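Side-chain contacts in reducing end xylose-releasing exo-oligoxylanase (PDB 1WU4), which hydrolyses xylooligosaccharides of three or more units, releasing xylose from the reducing end with inversion of anomeric configuration: residues E70-G75 / W92-K97; Y74-A79 / D86-I91; K19-S24 / A342-F347. The protein carries 1 engineered substitution. One frame throughout, in Å; residues are numbered along the deposited sequence.

Contacts 1 and 2 are two levels of one helix pair: both join helix 69-81 to helix 85-99, their centres lie about 7 Å apart, and they share Tyr74 and Gly75. Every residue that touches is buried, and no hydrogen bond crosses in either; contact 2 buries 314 Å², while contact 1, farther from the turn that joins the two helices and with three touching residues against six, buries 135 Å². Contact 3 belongs elsewhere, its centre about 28 Å from that of contact 2 and about 32 Å from that of contact 1. It is partly buried, ties the N-terminal region to helix 340-348, and adds a tyrosine-aspartate hydrogen bond to its apolar packing.

Contact 1. Residues E70-G75 / W92-K97; sequences EGMSYG and WNWTMK
The indole of Trp94 receives the tip of Met72 obliquely, at the CE3 corner and close to the CB attachment: Met72 CE lies 3.4 Å from Trp94 CE3, a tight approach for two carbons. Tyr58, on strand 56-59, brings a second ring to this indole, the two planes meeting at about 60°. Within their own helices, the Tyr74 ring has Glu70 O 3.0 Å above one face, offset toward the rim, while Met96 CG sits 3.5 Å above one face of Trp92. The same Met72 methyl also reaches Thr95, with CE 3.6 Å from Thr95 OG1. Closer to the backbone, Met72 CB is 3.7 Å from that OG1, which places the hydroxyl alongside the methionine chain as well as near its end. Bends at chi2 and chi3 fold the chain so that it meets the indole at about a right angle. These residues join helices 69-81 and 85-99 of the (alpha/alpha)6 barrel of glycoside hydrolase family 8. Glu70, the proton donor by similarity, stands on the first of them, but its side chain takes no part in the contact; its carboxylate instead meets Arg266 and Tyr359. The hydroxyl of Thr95 is directed back along its own helix, anti to the carbonyl carbon (chi1 -60°), where it bonds to Ile91 O. Its polar need is thus met inside helix 85-99, and toward Met72 it offers only van der Waals contact. Phe133 of helix 127-144 and Phe110 also pack on Thr95.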
loop_
_atom_site.group_PDB
_atom_site.type_symbol
_atom_site.label_atom_id
_atom_site.label_comp_id
_atom_site.label_asym_id
_atom_site.label_seq_id
_atom_site.Cartn_x
_atom_site.Cartn_y
_atom_site.Cartn_z
ATOM N N GLU A 70 -8.305 -2.445 3.221
ATOM C CA GLU A 70 -6.921 -1.976 3.216
ATOM C C GLU A 70 -6.071 -2.999 3.976
ATOM O O GLU A 70 -5.035 -3.453 3.491
ATOM C CB GLU A 70 -6.834 -0.617 3.916
ATOM C CG GLU A 70 -5.422 -0.154 4.259
ATOM C CD GLU A 70 -5.415 0.938 5.317
ATOM O OE1 GLU A 70 -5.920 0.687 6.433
ATOM O OE2 GLU A 70 -4.908 2.041 5.036
ATOM N N GLY A 71 -6.530 -3.367 5.172
ATOM C CA GLY A 71 -5.806 -4.321 5.995
ATOM C C GLY A 71 -5.812 -5.745 5.467
ATOM O O GLY A 71 -4.803 -6.448 5.541
ATOM N N MET A 72 -6.951 -6.183 4.944
ATOM C CA MET A 72 -7.042 -7.531 4.405
ATOM C C MET A 72 -6.141 -7.669 3.179
ATOM O O MET A 72 -5.430 -8.666 3.040
ATOM C CB MET A 72 -8.494 -7.866 4.049
ATOM C CG MET A 72 -9.419 -7.899 5.264
ATOM S SD MET A 72 -8.929 -9.151 6.483
ATOM C CE MET A 72 -10.073 -10.484 6.062
ATOM N N SER A 73 -6.162 -6.672 2.295
ATOM C CA SER A 73 -5.320 -6.727 1.105
ATOM C C SER A 73 -3.843 -6.641 1.506
ATOM O O SER A 73 -2.996 -7.308 0.913
ATOM C CB SER A 73 -5.696 -5.611 0.117
ATOM O OG SER A 73 -5.435 -4.321 0.636
ATOM N N TYR A 74 -3.538 -5.829 2.515
ATOM C CA TYR A 74 -2.165 -5.723 3.004
ATOM C C TYR A 74 -1.740 -7.087 3.545
ATOM O O TYR A 74 -0.639 -7.562 3.270
ATOM C CB TYR A 74 -2.051 -4.716 4.154
ATOM C CG TYR A 74 -2.012 -3.245 3.788
ATOM C CD1 TYR A 74 -1.910 -2.816 2.462
ATOM C CD2 TYR A 74 -2.058 -2.277 4.790
ATOM C CE1 TYR A 74 -1.857 -1.448 2.152
ATOM C CE2 TYR A 74 -2.004 -0.920 4.492
ATOM C CZ TYR A 74 -1.905 -0.511 3.177
ATOM O OH TYR A 74 -1.855 0.840 2.903
ATOM N N GLY A 75 -2.625 -7.698 4.335
ATOM C CA GLY A 75 -2.340 -8.995 4.926
ATOM C C GLY A 75 -2.044 -10.059 3.893
ATOM O O GLY A 75 -1.142 -10.877 4.068
ATOM N N TRP A 92 -8.128 -14.268 2.472
ATOM C CA TRP A 92 -8.869 -14.144 1.222
ATOM C C TRP A 92 -10.254 -14.782 1.357
ATOM O O TRP A 92 -11.240 -14.262 0.839
ATOM C CB TRP A 92 -8.074 -14.803 0.092
ATOM C CG TRP A 92 -8.739 -14.783 -1.255
ATOM C CD1 TRP A 92 -8.880 -15.843 -2.102
ATOM C CD2 TRP A 92 -9.321 -13.653 -1.927
ATOM N NE1 TRP A 92 -9.508 -15.449 -3.258
ATOM C CE2 TRP A 92 -9.790 -14.111 -3.179
ATOM C CE3 TRP A 92 -9.490 -12.301 -1.596
ATOM C CZ2 TRP A 92 -10.418 -13.267 -4.103
ATOM C CZ3 TRP A 92 -10.116 -11.459 -2.519
ATOM C CH2 TRP A 92 -10.572 -11.950 -3.756
ATOM N N ASN A 93 -10.327 -15.904 2.066
ATOM C CA ASN A 93 -11.600 -16.583 2.264
ATOM C C ASN A 93 -12.559 -15.685 3.052
ATOM O O ASN A 93 -13.730 -15.553 2.694
ATOM C CB ASN A 93 -11.377 -17.910 2.998
ATOM C CG ASN A 93 -12.622 -18.775 3.028
ATOM O OD1 ASN A 93 -13.340 -18.886 2.031
ATOM N ND2 ASN A 93 -12.877 -19.406 4.169
ATOM N N TRP A 94 -12.059 -15.057 4.114
ATOM C CA TRP A 94 -12.880 -14.167 4.932
ATOM C C TRP A 94 -13.348 -12.994 4.073
ATOM O O TRP A 94 -14.502 -12.571 4.142
ATOM C CB TRP A 94 -12.064 -13.631 6.113
ATOM C CG TRP A 94 -12.880 -13.108 7.272
ATOM C CD1 TRP A 94 -13.199 -13.786 8.417
ATOM C CD2 TRP A 94 -13.437 -11.792 7.421
ATOM N NE1 TRP A 94 -13.908 -12.976 9.269
ATOM C CE2 TRP A 94 -14.071 -11.747 8.686
ATOM C CE3 TRP A 94 -13.462 -10.645 6.612
ATOM C CZ2 TRP A 94 -14.720 -10.602 9.161
ATOM C CZ3 TRP A 94 -14.110 -9.503 7.087
ATOM C CH2 TRP A 94 -14.729 -9.494 8.353
ATOM N N THR A 95 -12.428 -12.472 3.267
ATOM C CA THR A 95 -12.707 -11.348 2.385
ATOM C C THR A 95 -13.837 -11.651 1.404
ATOM O O THR A 95 -14.776 -10.866 1.262
ATOM C CB THR A 95 -11.441 -10.962 1.597
ATOM O OG1 THR A 95 -10.406 -10.590 2.514
ATOM C CG2 THR A 95 -11.724 -9.796 0.661
ATOM N N MET A 96 -13.741 -12.785 0.722
ATOM C CA MET A 96 -14.765 -13.165 -0.242
ATOM C C MET A 96 -16.099 -13.489 0.419
ATOM O O MET A 96 -17.160 -13.195 -0.129
ATOM C CB MET A 96 -14.293 -14.367 -1.062
ATOM C CG MET A 96 -13.340 -14.010 -2.194
ATOM S SD MET A 96 -14.086 -12.842 -3.355
ATOM C CE MET A 96 -15.532 -13.748 -3.854
ATOM N N LYS A 97 -16.042 -14.082 1.601
ATOM C CA LYS A 97 -17.250 -14.457 2.318
ATOM C C LYS A 97 -18.018 -13.273 2.904
ATOM O O LYS A 97 -19.242 -13.196 2.783
ATOM C CB LYS A 97 -16.886 -15.432 3.439
ATOM C CG LYS A 97 -18.072 -15.998 4.200
ATOM C CD LYS A 97 -17.609 -16.874 5.358
ATOM C CE LYS A 97 -16.686 -17.992 4.886
ATOM N NZ LYS A 97 -17.336 -18.891 3.889
#

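Contact 2. Residues Y74-A79 / D86-I91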
loop_
_atom_site.group_PDB
_atom_site.type_symbol
_atom_site.label_atom_id
_atom_site.label_comp_id
_atom_site.label_asym_id
_atom_site.label_seq_id
_atom_site.Cartn_x
_atom_site.Cartn_y
_atom_site.Cartn_z
ATOM N N TYR A 74 -3.538 -5.829 2.515
ATOM C CA TYR A 74 -2.165 -5.723 3.004
ATOM C C TYR A 74 -1.740 -7.087 3.545
ATOM O O TYR A 74 -0.639 -7.562 3.270
ATOM C CB TYR A 74 -2.051 -4.716 4.154
ATOM C CG TYR A 74 -2.012 -3.245 3.788
ATOM C CD1 TYR A 74 -1.910 -2.816 2.462
ATOM C CD2 TYR A 74 -2.058 -2.277 4.790
ATOM C CE1 TYR A 74 -1.857 -1.448 2.152
ATOM C CE2 TYR A 74 -2.004 -0.920 4.492
ATOM C CZ TYR A 74 -1.905 -0.511 3.177
ATOM O OH TYR A 74 -1.855 0.840 2.903
ATOM N N GLY A 75 -2.625 -7.698 4.335
ATOM C CA GLY A 75 -2.340 -8.995 4.926
ATOM C C GLY A 75 -2.044 -10.059 3.893
ATOM O O GLY A 75 -1.142 -10.877 4.068
ATOM N N MET A 76 -2.816 -10.060 2.813
ATOM C CA MET A 76 -2.598 -11.020 1.744
ATOM C C MET A 76 -1.247 -10.755 1.082
ATOM O O MET A 76 -0.503 -11.687 0.793
ATOM C CB MET A 76 -3.738 -10.940 0.725
ATOM C CG MET A 76 -5.002 -11.633 1.216
ATOM S SD MET A 76 -6.475 -11.223 0.271
ATOM C CE MET A 76 -6.031 -11.843 -1.348
ATOM N N MET A 77 -0.915 -9.486 0.858
ATOM C CA MET A 77 0.370 -9.166 0.248
ATOM C C MET A 77 1.510 -9.616 1.166
ATOM O O MET A 77 2.499 -10.188 0.708
ATOM C CB MET A 77 0.483 -7.664 -0.027
ATOM C CG MET A 77 1.790 -7.257 -0.711
ATOM S SD MET A 77 2.091 -8.108 -2.277
ATOM C CE MET A 77 1.132 -7.094 -3.395
ATOM N N MET A 78 1.369 -9.358 2.461
ATOM C CA MET A 78 2.389 -9.759 3.424
ATOM C C MET A 78 2.547 -11.277 3.431
ATOM O O MET A 78 3.664 -11.801 3.403
ATOM C CB MET A 78 2.006 -9.279 4.825
ATOM C CG MET A 78 1.974 -7.764 4.965
ATOM S SD MET A 78 1.066 -7.223 6.429
ATOM C CE MET A 78 1.316 -5.438 6.348
ATOM N N ALA A 79 1.420 -11.984 3.470
ATOM C CA ALA A 79 1.439 -13.441 3.494
ATOM C C ALA A 79 2.108 -14.060 2.272
ATOM O O ALA A 79 2.898 -14.997 2.406
ATOM C CB ALA A 79 0.022 -13.982 3.648
ATOM N N ASP A 86 -1.267 -20.613 3.907
ATOM C CA ASP A 86 -2.302 -20.886 4.895
ATOM C C ASP A 86 -2.931 -19.582 5.387
ATOM O O ASP A 86 -4.152 -19.466 5.475
ATOM C CB ASP A 86 -1.721 -21.696 6.063
ATOM C CG ASP A 86 -0.579 -20.985 6.773
ATOM O OD1 ASP A 86 0.297 -20.405 6.094
ATOM O OD2 ASP A 86 -0.547 -21.024 8.021
ATOM N N ILE A 87 -2.093 -18.596 5.691
ATOM C CA ILE A 87 -2.577 -17.301 6.159
ATOM C C ILE A 87 -3.259 -16.548 5.016
ATOM O O ILE A 87 -4.326 -15.961 5.196
ATOM C CB ILE A 87 -1.410 -16.462 6.727
ATOM C CG1 ILE A 87 -0.869 -17.138 7.992
ATOM C CG2 ILE A 87 -1.868 -15.045 7.027
ATOM C CD1 ILE A 87 0.336 -16.453 8.600
ATOM N N PHE A 88 -2.640 -16.577 3.841
ATOM C CA PHE A 88 -3.188 -15.910 2.667
ATOM C C PHE A 88 -4.620 -16.370 2.408
ATOM O O PHE A 88 -5.529 -15.555 2.259
ATOM C CB PHE A 88 -2.332 -16.230 1.439
ATOM C CG PHE A 88 -2.730 -15.474 0.201
ATOM C CD1 PHE A 88 -2.030 -14.333 -0.186
ATOM C CD2 PHE A 88 -3.799 -15.902 -0.581
ATOM C CE1 PHE A 88 -2.387 -13.632 -1.337
ATOM C CE2 PHE A 88 -4.165 -15.205 -1.733
ATOM C CZ PHE A 88 -3.456 -14.067 -2.113
ATOM N N ASP A 89 -4.807 -17.687 2.352
ATOM C CA ASP A 89 -6.120 -18.269 2.092
ATOM C C ASP A 89 -7.151 -17.962 3.173
ATOM O O ASP A 89 -8.322 -17.746 2.870
ATOM C CB ASP A 89 -5.991 -19.783 1.898
ATOM C CG ASP A 89 -5.352 -20.146 0.571
ATOM O OD1 ASP A 89 -5.029 -21.337 0.362
ATOM O OD2 ASP A 89 -5.177 -19.239 -0.275
ATOM N N ARG A 90 -6.722 -17.944 4.431
ATOM C CA ARG A 90 -7.640 -17.635 5.520
ATOM C C ARG A 90 -8.187 -16.216 5.351
ATOM O O ARG A 90 -9.385 -15.976 5.504
ATOM C CB ARG A 90 -6.932 -17.760 6.873
ATOM C CG ARG A 90 -6.808 -19.190 7.399
ATOM C CD ARG A 90 -5.957 -19.220 8.662
ATOM N NE ARG A 90 -5.852 -20.553 9.255
ATOM C CZ ARG A 90 -6.775 -21.103 10.038
ATOM N NH1 ARG A 90 -7.885 -20.439 10.334
ATOM N NH2 ARG A 90 -6.581 -22.318 10.536
ATOM N N ILE A 91 -7.302 -15.278 5.021
ATOM C CA ILE A 91 -7.693 -13.884 4.837
ATOM C C ILE A 91 -8.557 -13.690 3.589
ATOM O O ILE A 91 -9.594 -13.025 3.638
ATOM C CB ILE A 91 -6.444 -12.974 4.728
ATOM C CG1 ILE A 91 -5.659 -13.008 6.043
ATOM C CG2 ILE A 91 -6.862 -11.547 4.392
ATOM C CD1 ILE A 91 -4.316 -12.299 5.977
#
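Met76 and Phe88 bury the most surface here, 91 and 83 Å², and they meet through the face of the phenyl ring. Met76 CG stands 4.3 Å from the Phe88 ring centroid and 14° off the ring normal, a CH-pi contact displaced toward the rim. Met76 SD follows above the same ring at 5.0 Å from its centroid, a longer Met-aromatic approach, and the bend at chi3 turns the methyl back down over the same face, toward the CZ end, with Met76 CE 3.5 Å from Phe88 CZ. The methionine therefore spans the ring obliquely, with CG, SD and CE all engaged. Phe88 is brought up to it because its CG is anti to the backbone N (chi1 -174°); one ring carbon, Phe88 CD1, lies 3.2 Å from Met76 O. Ala79 CB sits at the ring edge, near its plane. The helices that carry these residues, 69-81 and 85-99, follow one another in the chain and run antiparallel at 162°, their local axes 8.5 Å apart, a helical hairpin of the (alpha/alpha)6 barrel. Replacing Phe88 with an alanine would probably take away the ring face under Met76 CG, SD and CE, leaving the thioether less restrained, and open a gap beside Trp144 and Tyr154, whose rings also meet this phenyl. Ile91, with 56 Å² buried, packs alongside Met76: its CG2 is 3.7 Å from Met76 CG. Gly75 has no side chain, and Ile91 CD1 lies directly against its backbone, 3.8 Å from Gly75 C.

Contact 3. Residues K19-S24 / A342-F347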
loop_
_atom_site.group_PDB
_atom_site.type_symbol
_atom_site.label_atom_id
_atom_site.label_comp_id
_atom_site.label_asym_id
_atom_site.label_seq_id
_atom_site.Cartn_x
_atom_site.Cartn_y
_atom_site.Cartn_z
ATOM N N LYS A 19 21.581 -3.865 4.786
ATOM C CA LYS A 19 22.920 -4.432 4.672
ATOM C C LYS A 19 23.907 -3.434 4.082
ATOM O O LYS A 19 25.035 -3.304 4.563
ATOM C CB LYS A 19 22.877 -5.698 3.815
ATOM C CG LYS A 19 24.214 -6.411 3.675
ATOM C CD LYS A 19 24.058 -7.700 2.883
ATOM C CE LYS A 19 25.394 -8.393 2.680
ATOM N NZ LYS A 19 26.332 -7.554 1.886
ATOM N N GLU A 20 23.484 -2.727 3.040
ATOM C CA GLU A 20 24.353 -1.750 2.404
ATOM C C GLU A 20 24.686 -0.606 3.358
ATOM O O GLU A 20 25.724 0.046 3.216
ATOM C CB GLU A 20 23.700 -1.221 1.122
ATOM C CG GLU A 20 23.615 -2.280 0.027
ATOM C CD GLU A 20 23.094 -1.746 -1.295
ATOM O OE1 GLU A 20 23.043 -2.531 -2.267
ATOM O OE2 GLU A 20 22.736 -0.550 -1.366
ATOM N N PHE A 21 23.818 -0.377 4.340
ATOM C CA PHE A 21 24.039 0.679 5.319
ATOM C C PHE A 21 24.740 0.205 6.595
ATOM O O PHE A 21 24.760 0.918 7.599
ATOM C CB PHE A 21 22.718 1.379 5.673
ATOM C CG PHE A 21 22.251 2.369 4.633
ATOM C CD1 PHE A 21 23.099 2.787 3.608
ATOM C CD2 PHE A 21 20.968 2.909 4.696
ATOM C CE1 PHE A 21 22.677 3.725 2.667
ATOM C CE2 PHE A 21 20.538 3.848 3.760
ATOM C CZ PHE A 21 21.394 4.256 2.745
ATOM N N GLY A 22 25.298 -1.002 6.565
ATOM C CA GLY A 22 26.037 -1.485 7.720
ATOM C C GLY A 22 25.457 -2.535 8.648
ATOM O O GLY A 22 26.184 -3.075 9.481
ATOM N N TYR A 23 24.168 -2.828 8.531
ATOM C CA TYR A 23 23.548 -3.834 9.390
ATOM C C TYR A 23 23.950 -5.232 8.925
ATOM O O TYR A 23 24.080 -5.480 7.728
ATOM C CB TYR A 23 22.030 -3.656 9.363
ATOM C CG TYR A 23 21.599 -2.376 10.039
ATOM C CD1 TYR A 23 21.483 -2.306 11.427
ATOM C CD2 TYR A 23 21.368 -1.214 9.300
ATOM C CE1 TYR A 23 21.153 -1.114 12.064
ATOM C CE2 TYR A 23 21.037 -0.016 9.930
ATOM C CZ TYR A 23 20.934 0.026 11.312
ATOM O OH TYR A 23 20.624 1.205 11.949
ATOM N N SER A 24 24.162 -6.144 9.870
ATOM C CA SER A 24 24.575 -7.500 9.512
ATOM C C SER A 24 23.417 -8.342 8.990
ATOM O O SER A 24 22.267 -8.150 9.388
ATOM C CB SER A 24 25.212 -8.202 10.712
ATOM O OG SER A 24 24.234 -8.579 11.668
ATOM N N ALA A 342 20.327 8.177 7.732
ATOM C CA ALA A 342 19.719 8.615 8.980
ATOM C C ALA A 342 18.298 8.084 9.123
ATOM O O ALA A 342 17.896 7.661 10.203
ATOM C CB ALA A 342 19.721 10.139 9.065
ATOM N N ASN A 343 17.539 8.098 8.033
ATOM C CA ASN A 343 16.167 7.609 8.088
ATOM C C ASN A 343 16.104 6.112 8.337
ATOM O O ASN A 343 15.284 5.646 9.130
ATOM C CB ASN A 343 15.428 7.976 6.803
ATOM C CG ASN A 343 14.807 9.350 6.876
ATOM O OD1 ASN A 343 13.654 9.500 7.279
ATOM N ND2 ASN A 343 15.577 10.370 6.506
ATOM N N VAL A 344 16.967 5.353 7.670
ATOM C CA VAL A 344 16.989 3.911 7.867
ATOM C C VAL A 344 17.405 3.611 9.310
ATOM O O VAL A 344 16.844 2.718 9.947
ATOM C CB VAL A 344 17.949 3.224 6.864
ATOM C CG1 VAL A 344 18.136 1.752 7.223
ATOM C CG2 VAL A 344 17.383 3.344 5.453
ATOM N N ASP A 345 18.369 4.364 9.836
ATOM C CA ASP A 345 18.808 4.152 11.214
ATOM C C ASP A 345 17.690 4.493 12.196
ATOM O O ASP A 345 17.482 3.787 13.185
ATOM C CB ASP A 345 20.037 5.005 11.551
ATOM C CG ASP A 345 21.304 4.507 10.881
ATOM O OD1 ASP A 345 21.378 3.311 10.532
ATOM O OD2 ASP A 345 22.240 5.318 10.719
ATOM N N LEU A 346 16.969 5.578 11.928
ATOM C CA LEU A 346 15.877 5.985 12.803
ATOM C C LEU A 346 14.848 4.864 12.881
ATOM O O LEU A 346 14.382 4.505 13.960
ATOM C CB LEU A 346 15.214 7.265 12.279
ATOM C CG LEU A 346 14.027 7.792 13.094
ATOM C CD1 LEU A 346 14.474 8.103 14.517
ATOM C CD2 LEU A 346 13.453 9.036 12.427
ATOM N N PHE A 347 14.500 4.313 11.723
ATOM C CA PHE A 347 13.529 3.229 11.644
ATOM C C PHE A 347 14.024 2.005 12.415
ATOM O O PHE A 347 13.269 1.394 13.177
ATOM C CB PHE A 347 13.273 2.886 10.171
ATOM C CG PHE A 347 12.339 1.724 9.957
ATOM C CD1 PHE A 347 11.134 1.633 10.649
ATOM C CD2 PHE A 347 12.653 0.737 9.028
ATOM C CE1 PHE A 347 10.253 0.569 10.416
ATOM C CE2 PHE A 347 11.781 -0.327 8.785
ATOM C CZ PHE A 347 10.578 -0.408 9.482
#
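Tyr23 and Asp345 supply the polar link: the phenol OH donates to Asp345 OD1 over 2.6 Å. The oxygen is met on its anti side, 35° out of the carboxylate plane, and lies at the edge of the tyrosine ring, whose plane stands 69° from that of the carboxylate. The second oxygen, OD2, forms a salt bridge with Lys341 one turn earlier on the same helix, so the two partners divide the carboxylate and probably favour its charged form. Apolar contact centres on Val344. Its CG2 approaches the edge of the Phe21 ring, 3.6 Å from Phe21 CE2, and its CB lies in that ring's plane. With CG1 anti to the backbone N (chi1 171°), the other methyl comes obliquely to Tyr23, 4.3 Å from its CE2. Between the two aromatics the backbone turns: Gly22, at positive phi, is the C-prime residue of a Schellman motif ending helix 17-20, with Gly22 N bonded to Lys19 O at 3.1 Å. Ser24 then N-caps helix 25-40 through Glu27 N; Glu27, with Glu30, binds nickel. The junction between helices 17-20 and 25-40 is thus laid against helix 340-348, where Trp348 stacks on Tyr23, while Phe347 of that helix packs inward on helices 320-329 and 358-372.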